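Local coordinates for protein putative thiosulfate sulfurtransferase ynjE (Escherichia coli K-12, PDB 3IPP) that transfers sulfur from thiosulfate to cyanide through a cysteine persulfide, yielding thiocyanate and sulfite, as a periplasmic sulfurtransferase of three rhodanese domains, at residues Leu183-Ser188 against Val389-Trp394; Val214-Arg219 against Thr368-Ser373; Val292-Trp297 against Val362-Gly367; Glu315-Arg320 against Lys402-Thr407. One frame throughout, in Å; residues are numbered along the deposited sequence.

Contact 1. Residues Leu183-Ser188 against Val389-Trp394. With NA (sodium ion), chain G.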
# COMPACT_ATOMS: atom_id res chain seq x y z
N LEU A 183 11.58 -22.56 -3.62
CA LEU A 183 10.19 -22.08 -3.58
C LEU A 183 9.98 -20.58 -3.68
O LEU A 183 8.85 -20.13 -3.67
CB LEU A 183 9.53 -22.56 -2.30
CG LEU A 183 8.97 -23.97 -2.24
CD1 LEU A 183 8.47 -24.18 -0.81
CD2 LEU A 183 7.82 -24.15 -3.29
N TRP A 184 11.06 -19.81 -3.80
CA TRP A 184 11.02 -18.36 -3.71
C TRP A 184 10.42 -17.90 -2.39
O TRP A 184 9.63 -16.94 -2.29
CB TRP A 184 10.40 -17.72 -4.98
CG TRP A 184 11.33 -17.95 -6.14
CD1 TRP A 184 11.14 -18.82 -7.18
CD2 TRP A 184 12.66 -17.39 -6.33
NE1 TRP A 184 12.24 -18.81 -8.02
CE2 TRP A 184 13.18 -17.94 -7.53
CE3 TRP A 184 13.45 -16.47 -5.61
CZ2 TRP A 184 14.47 -17.60 -8.04
CZ3 TRP A 184 14.74 -16.13 -6.12
CH2 TRP A 184 15.22 -16.69 -7.33
N ASN A 185 10.77 -18.65 -1.37
CA ASN A 185 10.46 -18.28 -0.02
C ASN A 185 11.66 -17.54 0.53
O ASN A 185 12.75 -17.61 -0.04
CB ASN A 185 10.10 -19.52 0.81
CG ASN A 185 8.63 -19.88 0.70
OD1 ASN A 185 7.89 -19.23 -0.02
ND2 ASN A 185 8.21 -20.91 1.42
N LYS A 186 11.45 -16.82 1.63
CA LYS A 186 12.54 -16.07 2.24
C LYS A 186 13.66 -17.04 2.62
O LYS A 186 13.42 -18.20 2.91
CB LYS A 186 12.05 -15.31 3.47
CG LYS A 186 11.65 -16.19 4.60
CD LYS A 186 11.19 -15.38 5.78
CE LYS A 186 10.30 -16.28 6.70
NZ LYS A 186 11.01 -17.47 7.31
N VAL A 187 14.88 -16.53 2.60
CA VAL A 187 16.05 -17.25 3.03
C VAL A 187 16.01 -17.44 4.57
O VAL A 187 15.10 -16.94 5.27
CB VAL A 187 17.34 -16.51 2.55
CG1 VAL A 187 17.36 -16.37 1.00
CG2 VAL A 187 17.48 -15.13 3.23
N SER A 188 17.01 -18.16 5.09
CA SER A 188 17.02 -18.58 6.47
C SER A 188 17.31 -17.41 7.40
O SER A 188 17.96 -16.41 7.01
CB SER A 188 18.07 -19.69 6.65
OG SER A 188 19.37 -19.15 6.77
N VAL A 389 1.97 -12.91 5.83
CA VAL A 389 2.06 -13.38 4.45
C VAL A 389 2.29 -14.87 4.44
O VAL A 389 3.11 -15.38 5.20
CB VAL A 389 3.19 -12.66 3.70
CG1 VAL A 389 3.48 -13.34 2.35
CG2 VAL A 389 2.83 -11.19 3.54
N TYR A 390 1.52 -15.57 3.62
CA TYR A 390 1.75 -16.98 3.41
C TYR A 390 2.73 -17.12 2.24
O TYR A 390 2.35 -17.09 1.08
CB TYR A 390 0.46 -17.76 3.22
CG TYR A 390 0.68 -19.05 2.50
CD1 TYR A 390 1.73 -19.91 2.88
CD2 TYR A 390 -0.13 -19.41 1.41
CE1 TYR A 390 1.96 -21.11 2.18
CE2 TYR A 390 0.08 -20.63 0.70
CZ TYR A 390 1.13 -21.46 1.10
OH TYR A 390 1.39 -22.62 0.42
N ASP A 391 4.00 -17.25 2.59
CA ASP A 391 5.12 -17.17 1.67
C ASP A 391 4.98 -18.03 0.42
O ASP A 391 5.10 -17.55 -0.73
CB ASP A 391 6.41 -17.48 2.48
CG ASP A 391 7.67 -16.96 1.81
OD1 ASP A 391 7.63 -16.41 0.69
OD2 ASP A 391 8.74 -17.09 2.43
N GLY A 392 4.79 -19.33 0.63
CA GLY A 392 4.68 -20.29 -0.47
C GLY A 392 3.67 -20.00 -1.57
O GLY A 392 3.92 -20.32 -2.75
N GLY A 393 2.52 -19.43 -1.20
CA GLY A 393 1.54 -18.96 -2.20
C GLY A 393 1.11 -20.08 -3.14
O GLY A 393 1.18 -21.26 -2.77
N TRP A 394 0.67 -19.72 -4.34
CA TRP A 394 0.13 -20.70 -5.28
C TRP A 394 1.22 -21.63 -5.75
O TRP A 394 0.98 -22.77 -6.07
CB TRP A 394 -0.51 -19.99 -6.46
CG TRP A 394 -0.97 -20.90 -7.56
CD1 TRP A 394 -0.42 -21.01 -8.80
CD2 TRP A 394 -2.02 -21.89 -7.49
NE1 TRP A 394 -1.09 -21.97 -9.52
CE2 TRP A 394 -2.07 -22.52 -8.76
CE3 TRP A 394 -2.93 -22.29 -6.48
CZ2 TRP A 394 -2.97 -23.56 -9.04
CZ3 TRP A 394 -3.87 -23.29 -6.79
CH2 TRP A 394 -3.86 -23.92 -8.05
NA NA G . 7.27 -17.37 -1.60
O HOH W 1 6.45 -18.95 -3.11
O HOH W 2 5.45 -21.26 2.83

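Contact 2. Residues Val214-Arg219 against Thr368-Ser373. With NA (sodium ion), chain G; PO4 (phosphate ion), chain C.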
# COMPACT_ATOMS: atom_id res chain seq x y z
N VAL A 214 6.58 -0.78 -6.19
CA VAL A 214 6.26 -0.82 -4.77
C VAL A 214 6.45 -2.25 -4.20
O VAL A 214 7.07 -2.41 -3.15
CB VAL A 214 4.86 -0.19 -4.52
CG1 VAL A 214 4.26 -0.68 -3.25
CG2 VAL A 214 4.96 1.41 -4.56
N TYR A 215 5.99 -3.27 -4.89
CA TYR A 215 6.03 -4.59 -4.29
C TYR A 215 7.44 -5.20 -4.02
O TYR A 215 7.59 -5.98 -3.07
CB TYR A 215 5.02 -5.56 -4.96
CG TYR A 215 5.28 -5.90 -6.38
CD1 TYR A 215 4.43 -6.76 -7.04
CD2 TYR A 215 6.39 -5.41 -7.09
CE1 TYR A 215 4.64 -7.12 -8.34
CE2 TYR A 215 6.60 -5.77 -8.43
CZ TYR A 215 5.71 -6.63 -9.03
OH TYR A 215 5.85 -7.00 -10.32
N ALA A 216 8.47 -4.81 -4.79
CA ALA A 216 9.80 -5.28 -4.50
C ALA A 216 10.20 -4.73 -3.14
O ALA A 216 10.75 -5.43 -2.29
CB ALA A 216 10.75 -4.81 -5.56
N ALA A 217 9.92 -3.46 -2.93
CA ALA A 217 10.29 -2.84 -1.69
C ALA A 217 9.46 -3.45 -0.57
O ALA A 217 10.01 -3.75 0.49
CB ALA A 217 10.09 -1.33 -1.76
N ALA A 218 8.16 -3.64 -0.78
CA ALA A 218 7.29 -4.27 0.24
C ALA A 218 7.76 -5.68 0.64
O ALA A 218 7.68 -6.06 1.81
CB ALA A 218 5.81 -4.32 -0.21
N ARG A 219 8.25 -6.44 -0.33
CA ARG A 219 8.68 -7.79 -0.09
C ARG A 219 9.83 -7.78 0.92
O ARG A 219 9.79 -8.49 1.93
CB ARG A 219 9.13 -8.44 -1.40
CG ARG A 219 9.82 -9.79 -1.20
CD ARG A 219 8.89 -10.89 -0.58
NE ARG A 219 9.47 -12.21 -0.79
CZ ARG A 219 9.01 -13.36 -0.29
NH1 ARG A 219 7.93 -13.42 0.49
NH2 ARG A 219 9.66 -14.48 -0.61
N THR A 368 4.42 -15.77 -5.55
CA THR A 368 5.46 -16.10 -4.59
C THR A 368 5.59 -15.15 -3.43
O THR A 368 6.47 -15.31 -2.59
CB THR A 368 6.83 -16.30 -5.28
OG1 THR A 368 7.29 -15.03 -5.79
CG2 THR A 368 6.73 -17.35 -6.41
N GLY A 369 4.73 -14.14 -3.36
CA GLY A 369 4.68 -13.32 -2.15
C GLY A 369 4.90 -11.83 -2.28
O GLY A 369 4.66 -11.09 -1.32
N TRP A 370 5.35 -11.36 -3.44
CA TRP A 370 5.59 -9.91 -3.65
C TRP A 370 4.31 -9.08 -3.63
O TRP A 370 4.20 -8.12 -2.84
CB TRP A 370 6.34 -9.64 -4.94
CG TRP A 370 7.80 -10.00 -4.99
CD1 TRP A 370 8.42 -11.06 -4.38
CD2 TRP A 370 8.81 -9.33 -5.76
NE1 TRP A 370 9.75 -11.08 -4.72
CE2 TRP A 370 10.01 -10.04 -5.57
CE3 TRP A 370 8.80 -8.22 -6.61
CZ2 TRP A 370 11.21 -9.65 -6.18
CZ3 TRP A 370 9.98 -7.82 -7.22
CH2 TRP A 370 11.18 -8.53 -6.99
N ARG A 371 3.34 -9.43 -4.47
CA ARG A 371 2.04 -8.77 -4.42
C ARG A 371 1.41 -8.79 -3.03
O ARG A 371 0.90 -7.75 -2.57
CB ARG A 371 1.06 -9.36 -5.43
CG ARG A 371 1.38 -8.96 -6.87
CD ARG A 371 0.41 -9.60 -7.87
NE ARG A 371 0.71 -11.01 -8.03
CZ ARG A 371 -0.04 -11.90 -8.70
NH1 ARG A 371 -1.18 -11.54 -9.35
NH2 ARG A 371 0.37 -13.16 -8.73
N ALA A 372 1.47 -9.93 -2.34
CA ALA A 372 0.95 -10.06 -0.96
C ALA A 372 1.70 -9.19 0.08
O ALA A 372 1.09 -8.68 1.07
CB ALA A 372 0.92 -11.55 -0.53
N SER A 373 3.01 -9.06 -0.11
CA SER A 373 3.82 -8.20 0.75
C SER A 373 3.34 -6.76 0.65
O SER A 373 3.20 -6.07 1.67
CB SER A 373 5.32 -8.28 0.36
OG SER A 373 5.83 -9.59 0.62
NA NA G . 7.27 -17.37 -1.60
P PO4 C . 5.09 -12.42 -6.97
O1 PO4 C . 4.64 -13.66 -7.70
O2 PO4 C . 3.90 -11.53 -6.63
O3 PO4 C . 5.76 -12.88 -5.69
O4 PO4 C . 6.06 -11.73 -7.92
O HOH W 3 6.84 -11.40 2.40
O HOH W 1 6.45 -18.95 -3.11

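Contact 3. Residues Val292-Trp297 against Val362-Gly367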
# COMPACT_ATOMS: atom_id res chain seq x y z
N VAL A 292 -6.11 -14.76 2.04
CA VAL A 292 -6.44 -13.82 0.99
C VAL A 292 -5.58 -13.91 -0.26
O VAL A 292 -4.32 -13.76 -0.23
CB VAL A 292 -6.36 -12.38 1.55
CG1 VAL A 292 -6.81 -11.41 0.49
CG2 VAL A 292 -7.23 -12.24 2.79
N SER A 293 -6.24 -14.14 -1.38
CA SER A 293 -5.55 -14.25 -2.63
C SER A 293 -5.44 -12.87 -3.22
O SER A 293 -6.47 -12.23 -3.56
CB SER A 293 -6.31 -15.13 -3.60
OG SER A 293 -5.72 -15.05 -4.91
N ILE A 294 -4.19 -12.42 -3.33
CA ILE A 294 -3.85 -11.18 -4.03
C ILE A 294 -3.35 -11.56 -5.41
O ILE A 294 -2.17 -11.39 -5.71
CB ILE A 294 -2.78 -10.40 -3.29
CG1 ILE A 294 -3.21 -10.21 -1.82
CG2 ILE A 294 -2.56 -9.03 -3.95
CD1 ILE A 294 -4.53 -9.41 -1.63
N ARG A 295 -4.25 -12.12 -6.23
CA ARG A 295 -3.97 -12.55 -7.58
C ARG A 295 -5.03 -11.95 -8.52
O ARG A 295 -6.17 -11.62 -8.10
CB ARG A 295 -4.02 -14.08 -7.61
CG ARG A 295 -2.87 -14.75 -6.75
CD ARG A 295 -3.01 -16.28 -6.73
NE ARG A 295 -2.59 -16.83 -8.02
CZ ARG A 295 -3.06 -17.93 -8.56
NH1 ARG A 295 -4.00 -18.60 -7.94
NH2 ARG A 295 -2.60 -18.36 -9.73
N SER A 296 -4.70 -11.80 -9.79
CA SER A 296 -5.64 -11.32 -10.72
C SER A 296 -6.78 -12.25 -10.88
O SER A 296 -6.73 -13.39 -10.49
CB SER A 296 -5.01 -11.03 -12.09
OG SER A 296 -4.56 -12.19 -12.70
N TRP A 297 -7.81 -11.75 -11.54
CA TRP A 297 -9.05 -12.44 -11.66
C TRP A 297 -8.86 -13.65 -12.59
O TRP A 297 -9.40 -14.73 -12.29
CB TRP A 297 -10.15 -11.49 -12.10
CG TRP A 297 -11.45 -12.16 -12.53
CD1 TRP A 297 -11.91 -12.32 -13.81
CD2 TRP A 297 -12.47 -12.71 -11.66
NE1 TRP A 297 -13.17 -12.91 -13.80
CE2 TRP A 297 -13.53 -13.17 -12.50
CE3 TRP A 297 -12.61 -12.83 -10.26
CZ2 TRP A 297 -14.70 -13.78 -11.99
CZ3 TRP A 297 -13.79 -13.46 -9.73
CH2 TRP A 297 -14.82 -13.90 -10.61
N VAL A 362 -5.60 -12.74 9.36
CA VAL A 362 -5.61 -12.52 7.91
C VAL A 362 -4.21 -12.72 7.35
O VAL A 362 -3.23 -12.10 7.82
CB VAL A 362 -6.02 -11.02 7.59
CG1 VAL A 362 -5.94 -10.69 6.06
CG2 VAL A 362 -7.40 -10.72 8.20
N SER A 363 -4.12 -13.56 6.33
CA SER A 363 -2.85 -13.82 5.70
C SER A 363 -3.03 -13.67 4.21
O SER A 363 -4.05 -14.18 3.64
CB SER A 363 -2.35 -15.23 6.02
OG SER A 363 -0.98 -15.36 5.66
N PHE A 364 -2.08 -12.94 3.59
CA PHE A 364 -2.09 -12.64 2.17
C PHE A 364 -1.12 -13.57 1.44
O PHE A 364 -0.02 -13.83 1.95
CB PHE A 364 -1.65 -11.18 1.92
CG PHE A 364 -2.51 -10.16 2.63
CD1 PHE A 364 -3.73 -9.75 2.08
CD2 PHE A 364 -2.10 -9.61 3.84
CE1 PHE A 364 -4.56 -8.83 2.72
CE2 PHE A 364 -2.91 -8.66 4.52
CZ PHE A 364 -4.15 -8.27 3.97
N TYR A 365 -1.48 -14.02 0.24
CA TYR A 365 -0.52 -14.73 -0.61
C TYR A 365 -0.80 -14.40 -2.06
O TYR A 365 -1.83 -13.84 -2.35
CB TYR A 365 -0.68 -16.26 -0.40
CG TYR A 365 -1.91 -16.81 -1.07
CD1 TYR A 365 -3.13 -16.79 -0.43
CD2 TYR A 365 -1.85 -17.27 -2.38
CE1 TYR A 365 -4.29 -17.25 -1.09
CE2 TYR A 365 -2.97 -17.77 -3.03
CZ TYR A 365 -4.17 -17.75 -2.37
OH TYR A 365 -5.25 -18.21 -3.00
N CYS A 366 0.07 -14.81 -2.97
CA CYS A 366 -0.11 -14.60 -4.39
C CYS A 366 0.72 -15.68 -5.04
O CYS A 366 0.57 -16.84 -4.71
CB CYS A 366 0.43 -13.23 -4.83
SG CYS A 366 2.09 -12.91 -4.29
N GLY A 367 1.59 -15.28 -5.97
CA GLY A 367 2.39 -16.25 -6.74
C GLY A 367 3.51 -16.70 -5.84
O GLY A 367 3.54 -17.89 -5.37

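Contact 4. Residues Glu315-Arg320 against Lys402-Thr407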
# COMPACT_ATOMS: atom_id res chain seq x y z
N GLU A 315 -6.94 -21.87 -8.14
CA GLU A 315 -6.75 -21.12 -6.93
C GLU A 315 -6.87 -21.99 -5.69
O GLU A 315 -7.54 -23.05 -5.69
CB GLU A 315 -7.81 -20.03 -6.91
CG GLU A 315 -7.63 -19.03 -5.84
CD GLU A 315 -6.27 -18.35 -5.86
OE1 GLU A 315 -6.17 -17.24 -6.40
OE2 GLU A 315 -5.30 -18.90 -5.29
N ILE A 316 -6.27 -21.51 -4.59
CA ILE A 316 -6.50 -22.14 -3.27
C ILE A 316 -8.00 -22.21 -2.91
O ILE A 316 -8.65 -21.14 -2.81
CB ILE A 316 -5.74 -21.43 -2.20
CG1 ILE A 316 -4.24 -21.58 -2.51
CG2 ILE A 316 -6.14 -22.00 -0.80
CD1 ILE A 316 -3.35 -20.96 -1.48
N ALA A 317 -8.56 -23.43 -2.76
CA ALA A 317 -10.01 -23.55 -2.54
C ALA A 317 -10.37 -22.88 -1.23
O ALA A 317 -9.75 -23.16 -0.26
CB ALA A 317 -10.46 -24.98 -2.54
N GLY A 318 -11.33 -21.96 -1.19
CA GLY A 318 -11.63 -21.24 0.06
C GLY A 318 -10.84 -19.95 0.34
O GLY A 318 -11.18 -19.20 1.24
N ALA A 319 -9.75 -19.70 -0.40
CA ALA A 319 -9.13 -18.36 -0.42
C ALA A 319 -10.17 -17.30 -0.80
O ALA A 319 -11.03 -17.51 -1.69
CB ALA A 319 -7.97 -18.34 -1.37
N ARG A 320 -10.15 -16.20 -0.07
CA ARG A 320 -11.04 -15.09 -0.34
C ARG A 320 -10.29 -14.07 -1.24
O ARG A 320 -9.09 -13.83 -1.07
CB ARG A 320 -11.51 -14.46 0.97
CG ARG A 320 -12.51 -15.38 1.67
CD ARG A 320 -12.73 -14.98 3.13
NE ARG A 320 -13.69 -15.91 3.70
CZ ARG A 320 -13.82 -16.17 4.99
NH1 ARG A 320 -13.04 -15.55 5.91
NH2 ARG A 320 -14.69 -17.11 5.36
N LYS A 402 -2.71 -33.06 -4.15
CA LYS A 402 -3.67 -33.30 -3.06
C LYS A 402 -4.35 -32.07 -2.47
O LYS A 402 -5.40 -32.18 -1.82
CB LYS A 402 -3.00 -34.04 -1.88
CG LYS A 402 -2.99 -35.64 -1.97
CD LYS A 402 -2.94 -36.28 -0.53
CE LYS A 402 -2.91 -37.83 -0.55
NZ LYS A 402 -1.80 -38.36 -1.43
N ASN A 403 -3.71 -30.90 -2.60
CA ASN A 403 -4.33 -29.70 -2.05
C ASN A 403 -5.60 -29.33 -2.84
O ASN A 403 -5.60 -29.41 -4.06
CB ASN A 403 -3.34 -28.55 -2.02
CG ASN A 403 -2.35 -28.64 -0.86
OD1 ASN A 403 -1.15 -28.40 -1.04
ND2 ASN A 403 -2.85 -28.96 0.35
N PRO A 404 -6.69 -29.00 -2.15
CA PRO A 404 -7.92 -28.65 -2.85
C PRO A 404 -7.79 -27.35 -3.69
O PRO A 404 -7.17 -26.39 -3.26
CB PRO A 404 -8.91 -28.47 -1.72
CG PRO A 404 -8.07 -28.08 -0.56
CD PRO A 404 -6.85 -28.93 -0.69
N VAL A 405 -8.32 -27.39 -4.91
CA VAL A 405 -8.17 -26.31 -5.85
C VAL A 405 -9.57 -25.97 -6.29
O VAL A 405 -10.44 -26.88 -6.42
CB VAL A 405 -7.35 -26.75 -7.06
CG1 VAL A 405 -7.30 -25.67 -8.14
CG2 VAL A 405 -5.97 -27.12 -6.64
N ALA A 406 -9.80 -24.67 -6.45
CA ALA A 406 -10.99 -24.11 -7.06
C ALA A 406 -10.62 -23.44 -8.41
O ALA A 406 -9.55 -22.80 -8.49
CB ALA A 406 -11.58 -23.09 -6.15
N THR A 407 -11.51 -23.58 -9.42
CA THR A 407 -11.50 -22.88 -10.66
C THR A 407 -12.91 -22.31 -10.93
O THR A 407 -13.88 -22.71 -10.29
CB THR A 407 -11.22 -23.81 -11.82
OG1 THR A 407 -12.24 -24.81 -11.87
CG2 THR A 407 -9.87 -24.50 -11.74

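Contact 1. Residues Leu183-Ser188 against Val389-Trp394
A sodium site joins the second rhodanese domain to the third, and Asn185 meets Asp391 across it. The ion takes Trp184 O and Asn185 OD1 from one domain, Asp391 O and Asp391 OD1 from the other, a water, and Thr368 O as the sixth ligand. Asp391 thus holds the metal twice, with its carbonyl at 2.3 Å (Asp391 O to sodium) and its carboxylate. CG of Asp391 lies anti to the backbone N (chi1 -159°), which carries the carboxylate to the ion and against the Asn185 amide. The two flat groups stack with planes 25° apart, their side chains running in opposite directions. Asn185 OD1 comes within 2.9 Å of Asp391 OD1, a closeness of two oxygens which the shared cation probably offsets. The other carboxylate oxygen faces the backbone: Lys186 N donates to the syn lone pair of Asp391 OD2 at 2.8 Å, while OD1 also accepts from Arg219 NH1. Metal, amide N-H and arginine together fix the carboxylate's rotation. The water on the sodium also donates to Leu183 O and Gly392 O; a second accepts from Asn185 ND2 at 3.1 Å and from Gly392 N.

Contact 2. Residues Val214-Arg219 against Thr368-Ser373
The active-site loop of the third rhodanese domain and the start of its helix 370-381 pack against helix 214-227 of the second domain, with Trp370 wedged between Tyr215, Ala216 and Arg219. The indole turns its six-membered edge to the face of Tyr215 in a T-shaped pair, planes at 84° and closest at 3.7 Å between Trp370 CE3 and Tyr215 CD2. Ala216 CB touches Trp370 CZ3 at 3.5 Å. Over the five-membered ring lies Arg219 CG, a CH-pi contact 4.0 Å from the centroid. Arg219 reaches it with CG anti to the backbone N (chi1 170°) and a bend at chi2, and its guanidinium then passes over Thr368 O, itself a sodium ligand. Glu179 pairs with Arg219 NE and also accepts from Trp370 NE1. Where the backbones are nearest, at Arg219 and Ser373, Ser373 CB sits 3.4 Å from Arg219 CA; Ser373 OG donates back to Gly369 O at 2.7 Å and accepts from a water that in turn accepts from Arg219 NH1. A phosphate ion, probably from the crystallisation liquor, lies in the cradle of the loop: Trp370 N donates to its O3 at 2.7 Å, Thr368 OG1 to the same oxygen, and Arg371 N to its O2 at 3.1 Å. Arg371, a probable substrate-binding residue, is tied to Glu299. Backbone amides gathered round an anion at a helix start are characteristic of the rhodanese active-site loop.

Contact 3. Residues Val292-Trp297 against Val362-Gly367
Tyr365 lies beside Ser293 in the parallel pairing of strands 289-293 and 361-365, and its side chain can be followed outward. CB leaves the strand with CG placed between the backbone N and the carbonyl carbon (chi1 75°), which folds the ring back across the neighbouring strand. CG is 4.0 Å from Val292 O, and CD1 comes nearer, at 3.3 Å from Val292 O. CE1 and CZ lie beneath Ser293 CA, which sits over the ring face in a CH-pi contact 4.0 Å from the centroid, while CE2 meets Arg295 CD. At the tip, OH touches Ser293 CB at 3.3 Å and bonds to Glu315 OE2. Three backbone bonds hold the strands in register: Val292 N to Ser363 O, Tyr365 N to Val292 O, and Ile294 N to Tyr365 O at 2.9 Å. The last lies just before the catalytic Cys366, whose CB packs 3.3 Å from Ile294 O. On the other face of the sheet, Phe364 CD1 meets Val292 CB and Ile294 CD1, the latter at 3.8 Å. Helix 370-381 covers that face, with Ala372, Thr375 and Ala379 against Phe364. Strand 361-365 is central in the five-stranded parallel sheet, with 289-293 between it and edge strand 320-321 and 387-390 on its other side, and the chain runs from it straight through the active-site loop into that helix.

Contact 4. Residues Glu315-Arg320 against Lys402-Thr407
This is a short antiparallel strand pair at the edge of the third rhodanese domain, apart from its parallel sheet, where Glu315 and Ile316 run against Val405 and Ala406. Glu315 and Ala406 form a hydrogen-bonded pair: Glu315 N donates to Ala406 O at 2.8 Å, and Ala406 N returns to Glu315 O at 2.9 Å. The same Glu315 O also receives a CA-H...O contact from Val405 CA. Two residues on, Ala317 N reaches Pro404 O in a weak bond of 3.3 Å, and that carbonyl is shared with Trp397 NE1. The side-chain packing is small and apolar. Ala317 CB lies against Pro404 CB at 3.9 Å and faces Ala406 CB at 4.2 Å, while Val405 CG1 leans back over the Glu315 backbone, 3.6 Å from Glu315 O. Glu315 extends the other way, into the domain. With CG anti to its own N (chi1 -171°) and a bend at chi2, its carboxylate curls round so that OE2 accepts from Ile316 N through the anti lone pair. Besides Tyr365, this buried acid holds Ser293 OG and Arg295 NH1, which also bonds Gly314 O; the salt bridge with Arg295 would favour the ionised form. A type II turn from Ile316 to Ala319, with Gly318 at positive phi, leads on to edge strand 320-321. The pairing itself is a small two-stranded antiparallel sheet added outside the parallel rhodanese sheet.

Contacts 1 and 2 both join the second rhodanese domain to the third and share the sodium ion, but contact 1 is partly buried and works through metal and polar ligands, whereas contact 2 is buried and rests mainly on aromatic and aliphatic packing; Arg219 ties the two together. Contacts 3 and 4 stay within the third domain. Contact 3 is core, made of parallel strands, one of which runs into the catalytic loop, while contact 4 lies farther out, with solvent-exposed residues on its 402-407 side. Glu315 ties these two together, and strand 387-390 of contact 1 borders strand 361-365 of contact 3.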